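Local coordinates for malonyl CoA-acyl carrier protein transacylase (Bartonella henselae, PDB 3QAT) that probably transfers the malonyl group from malonyl-CoA to acyl carrier protein, a step that supplies extender units for fatty acid synthesis, at residues N220-V225 with R248-L253; P233-A236 with I241-S244. One frame throughout, in Å; residues are numbered along the deposited sequence.

Both contacts belong to the acyl transferase domain, and contact 2 is nested along the chain inside the loop closed by contact 1. After helix 212-224 the chain enters the hairpin of contact 2, then turns into helix 246-258, which returns to helix 212-224. The contact centres lie about 15 Å apart. They meet at Glu-243, whose OE1 forms a 2.9 Å salt bridge with NE of Arg-248. Ile-249 also packs on strand 242-243, with its CD1 3.7 Å from Glu-243 O. The side chain of Leu-234 comes near, without touching, the GxSxG pattern around Ser-98, which is consistent with the nucleophile elbow of this family.

Contact 1: N220-V225 with R248-L253; sequences NALLTV and RIVSLL
Leu-222 meets Val-250 and Leu-253 between helices 212-224 and 246-258. It is the main apolar side chain on its side of the contact. Its CB lies against the two methyls of Val-250, with CG1 the nearer at 3.7 Å and CG2 at 4.0 Å. CG of Leu-222 stands anti to its own carbonyl carbon (chi1 -73°), and this carries the isopropyl end past Val-250 to Leu-253, about one turn further along the partner helix. There CD1 of Leu-222 is 3.9 Å from CB of Leu-253. The other branch, CD2, reaches CD1 of Leu-253 at 4.1 Å. The two leucine side chains cross at about a right angle, and both methyls of Leu-222 touch Leu-253.

CD1 of Leu-222 also comes within 4.0 Å of the carbonyl oxygen of Val-250. That oxygen belongs to the helix backbone, so the methyl touches the main chain as well as side chains. No hydrogen bond joins the two segments, and the contact rests on apolar packing. The backbones approach most closely at Leu-222 and Val-250, whose CA atoms are 6.4 Å apart. The buried surface is modest, at 176 Å².

Both leucines are buried, with further partners around them. Leu-222 also packs on Leu-119 of helix 113-129 and on Phe-111. Leu-253 leans on Glu-101, Tyr-102 and Leu-105 of helix 100-107, while Val-250 touches Lys-227 in the loop after helix 212-224. Within helix 246-258, the backbone bond from Leu-253 N to Ile-249 O (2.9 Å) is part of the regular helix that turns Leu-253 and Val-250 toward the same neighbour. The arrangement is helix-to-helix packing within the alpha/beta acyl transferase domain, joining helix 212-224 to the helix that follows the small hairpin.

Contact 2: P233-A236 with I241-S244; sequences PLIA and IPES
Glu-243 and Leu-234 form the hydrogen-bonded pair of a short antiparallel ladder. Leu-234 N donates to Glu-243 O at 2.9 Å, and Glu-243 N donates to Leu-234 O at 2.8 Å.

From CB outward, Glu-243 first meets the opposite segment, 233-236. CB is 3.5 Å from Leu-234 O. CG passes that oxygen and reaches CB of Ala-236 at 4.0 Å. The chain then bends at chi2 (-80°), and the carboxylate at its tip turns to partners elsewhere: OE1 to Arg-248, and OE2, by a hydrogen bond, to Ser-239 OG in the connecting loop. The buried acid thus links the loop to helix 246-258.

On the other face, Pro-242 and Ile-235 form the non-hydrogen-bonded pair, and their side chains lie side by side. CD1 of Ile-235 comes 3.6 Å from CA of Pro-242. The proline ring also meets Pro-233 tightly, CB to CB at 3.5 Å. Trp-269 of helix 263-272 touches both Ile-235 and Pro-242. This is a two-stranded beta hairpin, with its first strand also bonded through its backbone to Val-94 of the parallel sheet.

Contact 1: N220-V225 with R248-L253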
loop_
_atom_site.group_PDB
_atom_site.type_symbol
_atom_site.label_atom_id
_atom_site.label_comp_id
_atom_site.label_asym_id
_atom_site.label_seq_id
_atom_site.Cartn_x
_atom_site.Cartn_y
_atom_site.Cartn_z
ATOM N N ASN A 220 17.229 -5.756 7.857
ATOM C CA ASN A 220 18.620 -5.456 7.486
ATOM C C ASN A 220 18.727 -4.263 6.537
ATOM O O ASN A 220 19.610 -3.408 6.683
ATOM C CB ASN A 220 19.279 -6.696 6.902
ATOM C CG ASN A 220 19.606 -7.726 7.975
ATOM O OD1 ASN A 220 19.766 -7.379 9.148
ATOM N ND2 ASN A 220 19.674 -8.995 7.583
ATOM N N ALA A 221 17.799 -4.167 5.582
ATOM C CA ALA A 221 17.835 -3.042 4.658
ATOM C C ALA A 221 17.521 -1.716 5.335
ATOM O O ALA A 221 18.143 -0.694 5.039
ATOM C CB ALA A 221 16.878 -3.282 3.464
ATOM N N LEU A 222 16.540 -1.725 6.230
ATOM C CA LEU A 222 16.117 -0.492 6.891
ATOM C C LEU A 222 17.128 0.001 7.919
ATOM O O LEU A 222 17.205 1.214 8.167
ATOM C CB LEU A 222 14.749 -0.681 7.535
ATOM C CG LEU A 222 13.604 -0.745 6.529
ATOM C CD1 LEU A 222 12.395 -1.351 7.231
ATOM C CD2 LEU A 222 13.295 0.655 6.030
ATOM N N LEU A 223 17.908 -0.927 8.490
ATOM C CA LEU A 223 18.976 -0.523 9.416
ATOM C C LEU A 223 20.037 0.356 8.781
ATOM O O LEU A 223 20.630 1.209 9.478
ATOM C CB LEU A 223 19.675 -1.756 10.004
ATOM C CG LEU A 223 18.945 -2.394 11.181
ATOM C CD1 LEU A 223 19.486 -3.813 11.437
ATOM C CD2 LEU A 223 19.086 -1.513 12.438
ATOM N N THR A 224 20.320 0.197 7.500
ATOM C CA THR A 224 21.471 0.926 6.959
ATOM C C THR A 224 21.083 2.224 6.244
ATOM O O THR A 224 21.911 3.131 6.097
ATOM C CB THR A 224 22.350 0.025 6.088
ATOM O OG1 THR A 224 21.587 -0.484 4.996
ATOM C CG2 THR A 224 22.877 -1.163 6.922
ATOM N N VAL A 225 19.819 2.320 5.835
ATOM C CA VAL A 225 19.380 3.451 5.032
ATOM C C VAL A 225 19.347 4.740 5.848
ATOM O O VAL A 225 18.948 4.735 7.023
ATOM C CB VAL A 225 17.968 3.158 4.386
ATOM C CG1 VAL A 225 16.843 3.167 5.397
ATOM C CG2 VAL A 225 17.691 4.102 3.266
ATOM N N ARG A 248 11.184 3.806 15.598
ATOM C CA ARG A 248 9.947 3.051 15.783
ATOM C C ARG A 248 9.301 2.737 14.435
ATOM O O ARG A 248 8.814 1.633 14.232
ATOM C CB ARG A 248 8.945 3.803 16.645
ATOM C CG ARG A 248 7.681 3.000 16.848
ATOM C CD ARG A 248 6.891 3.507 18.014
ATOM N NE ARG A 248 5.477 3.212 17.832
ATOM C CZ ARG A 248 4.887 2.064 18.165
ATOM N NH1 ARG A 248 5.589 1.067 18.706
ATOM N NH2 ARG A 248 3.589 1.914 17.978
ATOM N N ILE A 249 9.306 3.710 13.532
ATOM C CA ILE A 249 8.756 3.496 12.173
ATOM C C ILE A 249 9.461 2.317 11.479
ATOM O O ILE A 249 8.786 1.486 10.875
ATOM C CB ILE A 249 8.809 4.775 11.333
ATOM C CG1 ILE A 249 7.753 5.760 11.849
ATOM C CG2 ILE A 249 8.618 4.481 9.829
ATOM C CD1 ILE A 249 7.916 7.197 11.356
ATOM N N VAL A 250 10.790 2.222 11.593
ATOM C CA VAL A 250 11.500 1.067 11.023
ATOM C C VAL A 250 10.971 -0.235 11.623
ATOM O O VAL A 250 10.691 -1.201 10.896
ATOM C CB VAL A 250 13.053 1.188 11.178
ATOM C CG1 VAL A 250 13.747 -0.190 11.086
ATOM C CG2 VAL A 250 13.589 2.158 10.143
ATOM N N SER A 251 10.785 -0.271 12.952
ATOM C CA SER A 251 10.311 -1.480 13.598
ATOM C C SER A 251 8.913 -1.860 13.086
ATOM O O SER A 251 8.637 -3.026 12.810
ATOM C CB SER A 251 10.316 -1.295 15.119
ATOM O OG SER A 251 9.751 -2.415 15.764
ATOM N N LEU A 252 8.058 -0.861 12.942
ATOM C CA LEU A 252 6.694 -1.073 12.456
ATOM C C LEU A 252 6.625 -1.508 10.996
ATOM O O LEU A 252 5.745 -2.290 10.655
ATOM C CB LEU A 252 5.839 0.169 12.674
ATOM C CG LEU A 252 5.611 0.591 14.129
ATOM C CD1 LEU A 252 5.053 2.001 14.122
ATOM C CD2 LEU A 252 4.654 -0.368 14.864
ATOM N N LEU A 253 7.553 -1.009 10.168
ATOM C CA LEU A 253 7.658 -1.509 8.767
ATOM C C LEU A 253 8.049 -2.999 8.724
ATOM O O LEU A 253 7.523 -3.760 7.889
ATOM C CB LEU A 253 8.647 -0.676 7.956
ATOM C CG LEU A 253 8.254 0.781 7.691
ATOM C CD1 LEU A 253 9.425 1.468 7.013
ATOM C CD2 LEU A 253 7.027 0.850 6.781
#

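Contact 2: P233-A236 with I241-S244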
loop_
_atom_site.group_PDB
_atom_site.type_symbol
_atom_site.label_atom_id
_atom_site.label_comp_id
_atom_site.label_asym_id
_atom_site.label_seq_id
_atom_site.Cartn_x
_atom_site.Cartn_y
_atom_site.Cartn_z
ATOM N N PRO A 233 2.928 13.112 10.483
ATOM C CA PRO A 233 2.992 11.740 10.970
ATOM C C PRO A 233 2.448 10.715 9.986
ATOM O O PRO A 233 1.532 11.009 9.209
ATOM C CB PRO A 233 2.091 11.752 12.219
ATOM C CG PRO A 233 2.002 13.192 12.630
ATOM C CD PRO A 233 2.066 13.962 11.347
ATOM N N LEU A 234 3.022 9.522 10.075
ATOM C CA LEU A 234 2.497 8.367 9.357
ATOM C C LEU A 234 1.492 7.602 10.227
ATOM O O LEU A 234 1.820 7.215 11.367
ATOM C CB LEU A 234 3.677 7.459 9.025
ATOM C CG LEU A 234 3.288 6.136 8.341
ATOM C CD1 LEU A 234 2.994 6.345 6.849
ATOM C CD2 LEU A 234 4.358 5.052 8.569
ATOM N N ILE A 235 0.296 7.322 9.693
ATOM C CA ILE A 235 -0.621 6.461 10.436
ATOM C C ILE A 235 -0.294 5.018 10.010
ATOM O O ILE A 235 -0.724 4.562 8.950
ATOM C CB ILE A 235 -2.107 6.783 10.150
ATOM C CG1 ILE A 235 -2.382 8.285 10.238
ATOM C CG2 ILE A 235 -3.021 5.971 11.117
ATOM C CD1 ILE A 235 -1.928 8.966 11.567
ATOM N N ALA A 236 0.510 4.333 10.810
ATOM C CA ALA A 236 1.092 3.049 10.418
ATOM C C ALA A 236 0.065 1.943 10.333
ATOM O O ALA A 236 -0.859 1.864 11.139
ATOM C CB ALA A 236 2.235 2.641 11.371
ATOM N N ILE A 241 -1.805 4.656 14.778
ATOM C CA ILE A 241 -1.586 5.907 15.502
ATOM C C ILE A 241 -0.595 6.753 14.731
ATOM O O ILE A 241 0.142 6.233 13.859
ATOM C CB ILE A 241 -1.096 5.673 16.959
ATOM C CG1 ILE A 241 0.223 4.905 16.979
ATOM C CG2 ILE A 241 -2.175 4.998 17.808
ATOM C CD1 ILE A 241 0.742 4.565 18.397
ATOM N N PRO A 242 -0.556 8.063 15.015
ATOM C CA PRO A 242 0.397 8.891 14.286
ATOM C C PRO A 242 1.827 8.603 14.752
ATOM O O PRO A 242 2.157 8.735 15.940
ATOM C CB PRO A 242 -0.045 10.339 14.581
ATOM C CG PRO A 242 -1.088 10.243 15.628
ATOM C CD PRO A 242 -1.561 8.852 15.760
ATOM N N GLU A 243 2.664 8.186 13.814
ATOM C CA GLU A 243 4.043 7.825 14.123
ATOM C C GLU A 243 5.015 8.804 13.480
ATOM O O GLU A 243 4.916 9.082 12.282
ATOM C CB GLU A 243 4.333 6.409 13.601
ATOM C CG GLU A 243 3.345 5.330 14.087
ATOM C CD GLU A 243 3.627 4.821 15.504
ATOM O OE1 GLU A 243 4.537 5.360 16.199
ATOM O OE2 GLU A 243 2.948 3.863 15.900
ATOM N N SER A 244 5.953 9.344 14.269
ATOM C CA SER A 244 6.985 10.235 13.743
ATOM C C SER A 244 8.410 9.873 14.159
ATOM O O SER A 244 9.344 10.552 13.749
ATOM C CB SER A 244 6.707 11.691 14.152
ATOM O OG SER A 244 5.387 12.070 13.792
#